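Local coordinates for protein P450 epoxidase (Sorangium cellulosum, PDB 1Q5D) that belongs to the cytochrome P450 family, carrying a haem and an adjoining ligand pocket within a largely helical fold, at residues 25-28 against 29-32; 285-288 against 289-293; 52-55 against 56-59. One frame throughout, in Å; residues are numbered along the deposited sequence.

Contact 1. Residues 25-28 against 29-32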
loop_
_atom_site.group_PDB
_atom_site.type_symbol
_atom_site.label_atom_id
_atom_site.label_comp_id
_atom_site.label_asym_id
_atom_site.label_seq_id
_atom_site.Cartn_x
_atom_site.Cartn_y
_atom_site.Cartn_z
ATOM N N ALA A 25 -0.299 16.532 -2.046
ATOM C CA ALA A 25 -1.040 15.272 -2.234
ATOM C C ALA A 25 -1.942 15.331 -3.473
ATOM O O ALA A 25 -1.923 14.422 -4.302
ATOM C CB ALA A 25 -1.847 14.931 -1.002
ATOM N N GLU A 26 -2.728 16.401 -3.598
ATOM C CA GLU A 26 -3.617 16.573 -4.747
ATOM C C GLU A 26 -2.895 16.515 -6.099
ATOM O O GLU A 26 -3.419 15.950 -7.069
ATOM C CB GLU A 26 -4.408 17.885 -4.649
ATOM C CG GLU A 26 -5.356 18.122 -5.820
ATOM C CD GLU A 26 -6.113 19.440 -5.721
ATOM O OE1 GLU A 26 -5.576 20.412 -5.126
ATOM O OE2 GLU A 26 -7.249 19.511 -6.240
ATOM N N ASP A 27 -1.707 17.095 -6.168
ATOM C CA ASP A 27 -0.964 17.137 -7.424
ATOM C C ASP A 27 0.509 17.450 -7.173
ATOM O O ASP A 27 0.936 18.608 -7.215
ATOM C CB ASP A 27 -1.583 18.177 -8.361
ATOM C CG ASP A 27 -0.920 18.205 -9.720
ATOM O OD1 ASP A 27 -0.143 17.269 -10.043
ATOM O OD2 ASP A 27 -1.116 19.138 -10.533
ATOM N N PRO A 28 1.280 16.415 -6.870
ATOM C CA PRO A 28 2.695 16.579 -6.559
ATOM C C PRO A 28 3.567 16.659 -7.798
ATOM O O PRO A 28 4.779 16.836 -7.680
ATOM C CB PRO A 28 3.022 15.291 -5.807
ATOM C CG PRO A 28 2.115 14.286 -6.427
ATOM C CD PRO A 28 0.842 15.006 -6.754
ATOM N N PHE A 29 2.966 16.509 -8.971
ATOM C CA PHE A 29 3.771 16.235 -10.158
ATOM C C PHE A 29 4.654 17.383 -10.662
ATOM O O PHE A 29 5.844 17.163 -10.923
ATOM C CB PHE A 29 2.924 15.525 -11.227
ATOM C CG PHE A 29 2.418 14.198 -10.752
ATOM C CD1 PHE A 29 1.096 14.036 -10.373
ATOM C CD2 PHE A 29 3.301 13.146 -10.564
ATOM C CE1 PHE A 29 0.644 12.811 -9.893
ATOM C CE2 PHE A 29 2.858 11.920 -10.071
ATOM C CZ PHE A 29 1.532 11.763 -9.743
ATOM N N PRO A 30 4.121 18.597 -10.733
ATOM C CA PRO A 30 4.952 19.761 -11.082
ATOM C C PRO A 30 6.156 19.934 -10.146
ATOM O O PRO A 30 7.262 20.157 -10.628
ATOM C CB PRO A 30 3.976 20.939 -10.960
ATOM C CG PRO A 30 2.648 20.329 -11.226
ATOM C CD PRO A 30 2.712 18.969 -10.528
ATOM N N ALA A 31 5.953 19.795 -8.835
ATOM C CA ALA A 31 7.056 19.916 -7.876
ATOM C C ALA A 31 8.125 18.835 -8.007
ATOM O O ALA A 31 9.309 19.133 -8.001
ATOM C CB ALA A 31 6.527 19.985 -6.436
ATOM N N ILE A 32 7.728 17.574 -8.126
ATOM C CA ILE A 32 8.738 16.543 -8.260
ATOM C C ILE A 32 9.364 16.515 -9.665
ATOM O O ILE A 32 10.497 16.109 -9.807
ATOM C CB ILE A 32 8.204 15.146 -7.830
ATOM C CG1 ILE A 32 7.061 14.703 -8.752
ATOM C CG2 ILE A 32 7.763 15.179 -6.358
ATOM C CD1 ILE A 32 6.248 13.498 -8.217
HETATM O O HOH W 1 3.199 20.032 -7.118
#

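Contact 2. Residues 285-288 against 289-293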
loop_
_atom_site.group_PDB
_atom_site.type_symbol
_atom_site.label_atom_id
_atom_site.label_comp_id
_atom_site.label_asym_id
_atom_site.label_seq_id
_atom_site.Cartn_x
_atom_site.Cartn_y
_atom_site.Cartn_z
ATOM N N GLY A 285 -11.899 -6.190 -20.607
ATOM C CA GLY A 285 -10.624 -6.849 -20.397
ATOM C C GLY A 285 -9.452 -5.902 -20.154
ATOM O O GLY A 285 -8.387 -6.337 -19.711
ATOM N N LEU A 286 -9.656 -4.615 -20.433
ATOM C CA LEU A 286 -8.638 -3.581 -20.220
ATOM C C LEU A 286 -8.584 -3.086 -18.763
ATOM O O LEU A 286 -7.681 -2.335 -18.395
ATOM C CB LEU A 286 -8.909 -2.386 -21.141
ATOM C CG LEU A 286 -7.758 -1.761 -21.945
ATOM C CD1 LEU A 286 -6.696 -2.781 -22.372
ATOM C CD2 LEU A 286 -8.291 -0.993 -23.162
ATOM N N MET A 287 -9.549 -3.486 -17.939
ATOM C CA MET A 287 -9.641 -2.929 -16.587
ATOM C C MET A 287 -8.353 -3.208 -15.809
ATOM O O MET A 287 -7.815 -2.341 -15.129
ATOM C CB MET A 287 -10.868 -3.477 -15.847
ATOM C CG MET A 287 -11.073 -2.907 -14.433
ATOM S SD MET A 287 -11.065 -1.093 -14.378
ATOM C CE MET A 287 -12.749 -0.756 -14.733
ATOM N N ARG A 288 -7.857 -4.432 -15.932
ATOM C CA ARG A 288 -6.643 -4.850 -15.257
ATOM C C ARG A 288 -5.485 -3.899 -15.575
ATOM O O ARG A 288 -4.806 -3.406 -14.680
ATOM C CB ARG A 288 -6.284 -6.266 -15.693
ATOM C CG ARG A 288 -6.080 -7.217 -14.549
ATOM C CD ARG A 288 -4.704 -7.132 -13.922
ATOM N NE ARG A 288 -4.621 -7.893 -12.672
ATOM C CZ ARG A 288 -4.794 -9.211 -12.572
ATOM N NH1 ARG A 288 -5.070 -9.935 -13.650
ATOM N NH2 ARG A 288 -4.684 -9.808 -11.388
ATOM N N ASN A 289 -5.265 -3.657 -16.860
ATOM C CA ASN A 289 -4.202 -2.759 -17.283
ATOM C C ASN A 289 -4.449 -1.330 -16.841
ATOM O O ASN A 289 -3.522 -0.632 -16.484
ATOM C CB ASN A 289 -4.016 -2.796 -18.801
ATOM C CG ASN A 289 -2.721 -2.151 -19.228
ATOM O OD1 ASN A 289 -1.650 -2.548 -18.784
ATOM N ND2 ASN A 289 -2.816 -1.132 -20.079
ATOM N N ALA A 290 -5.701 -0.906 -16.858
ATOM C CA ALA A 290 -6.061 0.443 -16.422
ATOM C C ALA A 290 -5.723 0.671 -14.946
ATOM O O ALA A 290 -5.344 1.772 -14.542
ATOM C CB ALA A 290 -7.525 0.696 -16.667
ATOM N N LEU A 291 -5.874 -0.373 -14.140
ATOM C CA LEU A 291 -5.654 -0.238 -12.705
ATOM C C LEU A 291 -4.165 -0.147 -12.444
ATOM O O LEU A 291 -3.732 0.556 -11.534
ATOM C CB LEU A 291 -6.270 -1.415 -11.935
ATOM C CG LEU A 291 -7.796 -1.488 -12.011
ATOM C CD1 LEU A 291 -8.295 -2.814 -11.419
ATOM C CD2 LEU A 291 -8.421 -0.301 -11.278
ATOM N N ASP A 292 -3.375 -0.843 -13.257
ATOM C CA ASP A 292 -1.924 -0.747 -13.134
ATOM C C ASP A 292 -1.445 0.639 -13.577
ATOM O O ASP A 292 -0.518 1.221 -12.986
ATOM C CB ASP A 292 -1.223 -1.846 -13.939
ATOM C CG ASP A 292 -1.462 -3.232 -13.368
ATOM O OD1 ASP A 292 -1.714 -3.350 -12.148
ATOM O OD2 ASP A 292 -1.413 -4.273 -14.059
ATOM N N GLU A 293 -2.069 1.157 -14.620
ATOM C CA GLU A 293 -1.748 2.498 -15.100
ATOM C C GLU A 293 -2.177 3.580 -14.089
ATOM O O GLU A 293 -1.594 4.648 -14.047
ATOM C CB GLU A 293 -2.373 2.743 -16.482
ATOM C CG GLU A 293 -2.349 4.190 -16.963
ATOM C CD GLU A 293 -0.968 4.682 -17.339
ATOM O OE1 GLU A 293 -0.877 5.683 -18.088
ATOM O OE2 GLU A 293 0.026 4.077 -16.914
HETATM O O HOH W 2 -6.015 -5.452 -18.989
#

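Contact 3. Residues 52-55 against 56-59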
loop_
_atom_site.group_PDB
_atom_site.type_symbol
_atom_site.label_atom_id
_atom_site.label_comp_id
_atom_site.label_asym_id
_atom_site.label_seq_id
_atom_site.Cartn_x
_atom_site.Cartn_y
_atom_site.Cartn_z
ATOM N N LEU A 52 15.980 9.789 -4.164
ATOM C CA LEU A 52 16.273 9.484 -5.566
ATOM C C LEU A 52 15.056 9.751 -6.442
ATOM O O LEU A 52 13.952 9.243 -6.168
ATOM C CB LEU A 52 16.752 8.038 -5.710
ATOM C CG LEU A 52 18.129 7.759 -5.105
ATOM C CD1 LEU A 52 18.340 6.273 -4.889
ATOM C CD2 LEU A 52 19.219 8.337 -6.007
ATOM N N THR A 53 15.262 10.525 -7.510
ATOM C CA THR A 53 14.169 11.029 -8.332
ATOM C C THR A 53 13.935 10.332 -9.674
ATOM O O THR A 53 12.911 10.565 -10.290
ATOM C CB THR A 53 14.387 12.511 -8.643
ATOM O OG1 THR A 53 15.674 12.673 -9.268
ATOM C CG2 THR A 53 14.478 13.342 -7.356
ATOM N N ARG A 54 14.882 9.530 -10.151
ATOM C CA ARG A 54 14.771 9.007 -11.513
ATOM C C ARG A 54 14.566 7.487 -11.582
ATOM O O ARG A 54 15.094 6.738 -10.768
ATOM C CB ARG A 54 15.986 9.435 -12.343
ATOM C CG ARG A 54 16.057 10.952 -12.535
ATOM C CD ARG A 54 17.408 11.479 -13.046
ATOM N NE ARG A 54 17.430 12.940 -13.033
ATOM C CZ ARG A 54 18.478 13.678 -13.382
ATOM N NH1 ARG A 54 19.609 13.088 -13.768
ATOM N NH2 ARG A 54 18.395 15.002 -13.334
ATOM N N TYR A 55 13.775 7.045 -12.553
ATOM C CA TYR A 55 13.451 5.621 -12.659
ATOM C C TYR A 55 14.650 4.683 -12.512
ATOM O O TYR A 55 14.654 3.789 -11.666
ATOM C CB TYR A 55 12.712 5.314 -13.964
ATOM C CG TYR A 55 12.256 3.877 -14.027
ATOM C CD1 TYR A 55 10.950 3.530 -13.679
ATOM C CD2 TYR A 55 13.134 2.854 -14.418
ATOM C CE1 TYR A 55 10.520 2.208 -13.733
ATOM C CE2 TYR A 55 12.711 1.522 -14.470
ATOM C CZ TYR A 55 11.403 1.210 -14.134
ATOM O OH TYR A 55 10.968 -0.103 -14.172
ATOM N N HIS A 56 15.685 4.878 -13.323
ATOM C CA HIS A 56 16.770 3.890 -13.357
ATOM C C HIS A 56 17.534 3.786 -12.052
ATOM O O HIS A 56 17.961 2.695 -11.662
ATOM C CB HIS A 56 17.703 4.117 -14.545
ATOM C CG HIS A 56 17.140 3.606 -15.836
ATOM N ND1 HIS A 56 16.648 4.440 -16.819
ATOM C CD2 HIS A 56 16.946 2.341 -16.282
ATOM C CE1 HIS A 56 16.195 3.711 -17.824
ATOM N NE2 HIS A 56 16.363 2.435 -17.523
ATOM N N ASP A 57 17.698 4.915 -11.368
ATOM C CA ASP A 57 18.364 4.907 -10.073
ATOM C C ASP A 57 17.462 4.265 -9.016
ATOM O O ASP A 57 17.910 3.459 -8.204
ATOM C CB ASP A 57 18.756 6.330 -9.664
ATOM C CG ASP A 57 19.556 7.041 -10.740
ATOM O OD1 ASP A 57 20.587 6.478 -11.156
ATOM O OD2 ASP A 57 19.225 8.135 -11.245
ATOM N N VAL A 58 16.187 4.637 -9.026
ATOM C CA VAL A 58 15.205 4.025 -8.129
ATOM C C VAL A 58 15.121 2.502 -8.337
ATOM O O VAL A 58 15.227 1.713 -7.388
ATOM C CB VAL A 58 13.824 4.661 -8.339
ATOM C CG1 VAL A 58 12.747 3.834 -7.685
ATOM C CG2 VAL A 58 13.810 6.086 -7.788
ATOM N N SER A 59 14.939 2.095 -9.582
ATOM C CA SER A 59 14.842 0.681 -9.894
ATOM C C SER A 59 16.107 -0.065 -9.491
ATOM O O SER A 59 16.037 -1.162 -8.950
ATOM C CB SER A 59 14.550 0.480 -11.379
ATOM O OG SER A 59 14.711 -0.881 -11.718
HETATM O O HOH W 3 17.695 9.221 -9.240
HETATM O O HOH W 4 12.746 -1.881 -13.106
#

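Contact 1. Residues 25-28 against 29-32
The ring of F29 is covered on one face by P28, whose CG stands 4.0 Å from the ring centroid and 10° off its normal, a CH-pi contact. At the ring's edge, close to its plane, OD1 of D27 comes within 3.5 Å of F29 CD1. R335 adds a cation-pi contact to the same ring. P28 and F29 run side by side, pointing the same way, while D27 crosses P30 at about a right angle and brings OD1 to 3.4 Å from P30 CD. The turn leads into helix 29-38, which corresponds to helix A of the cytochrome P450 fold. D27 suits the approach because its short carboxylate can reach forward to the N-H two residues on: with CG opposite the backbone N (chi1 -176°), OD1 accepts a weak capping bond from F29 N at 3.4 Å. Proline costs nothing at 30, in the first turn, where an amide N-H would have no helical carbonyl four residues back to bond to. I32 N bonds to P28 O four residues back, 3.1 Å long. I32 CG1 packs against that same carbonyl oxygen, and its CD1 reaches P28 CB at 4.4 Å. A water donates to D27 O and accepts from A31 N, bridging the bend.

Contact 2. Residues 285-288 against 289-293
L291 lies one turn beyond M287 on helix 287-297, the K helix of the cytochrome P450 fold, which carries the family's ExxR motif as E293 and R296, joined by a salt bridge. The leucine starts with CB alongside the backbone oxygens of M287 and R288. Its CG, set opposite the carbonyl carbon by a chi1 of -65°, comes down to 3.2 Å from M287 O and also faces M287 SD at 4.1 Å. The two branches then divide the methionine between them: CD1 meets M287 CG at 4.1 Å, and CD2 lies 4.2 Å from SD. Bends at chi2 and chi3 fold the methionine chain, whose flexibility suits a buried place against helix 368-385, touched by both residues. A290, small enough for close packing, sits against V280 of helix 274-282 and V348. N289 instead turns its amide outward from the helix, where ND2 reaches the carbonyls of V348 and R350 and OD1 meets T352. D292 forms a salt bridge with R372, while NE of R288 stays 5.0 Å from D292 OD2. One water donates to G285 O and accepts from N289 N at 2.9 Å.

Contact 3. Residues 52-55 against 56-59
Y55 and H56 meet edge to face, their planes at 81° and their centroids 5.6 Å apart, at the point where strand 49-52 turns into helix 55-62, the B helix of the cytochrome P450 fold. Y55 CD2 stands over the centre of the imidazole, 4.2 Å above its plane. Farther along the phenol, CE2 touches S59 CB at 3.7 Å, an approach allowed because chi1 of Y55 (-175°) swings the ring away from its own backbone N. A tyrosine suits this buried place since its hydroxyl can span to another loop, donating to A354 O, whereas the more polar H56 lies at the exposed surface. On another side of the turn, L52 crosses D57 at about a right angle, CD2 against D57 CB, and its CB packs on V58 CG2 at 4.1 Å: two apolar groups close the strand onto the helix. R54 occupies the N-cap position, its carbonyl accepting from V58 N at 2.9 Å, while the extended chain carries NE off to R36 O. One water accepts from R54 N and donates to D57 OD2, tying the cap to the first turn. Another donates to Y55 OH and lies 2.6 Å from S59 OG.

Along the chain the order is contact 1, contact 3, contact 2, each at or near the start of a helix: 29-38, 55-62 and 287-297. Contacts 1 and 3 have centres about 17 Å apart and nearest atoms about 5 Å apart; helix 330-333 joins them, for S332 packs on I32 and bonds to the carbonyl of T53. Contact 2 lies farther off, its centre about 23 Å from contact 1 and 24 Å from contact 3, although F29 touches D298 just beyond helix 287-297. The side chains of D292 and V58 lie about 9 and 10 Å from the haem, so contacts 2 and 3 sit nearer the cofactor than contact 1, whose F29 is about 13 Å away.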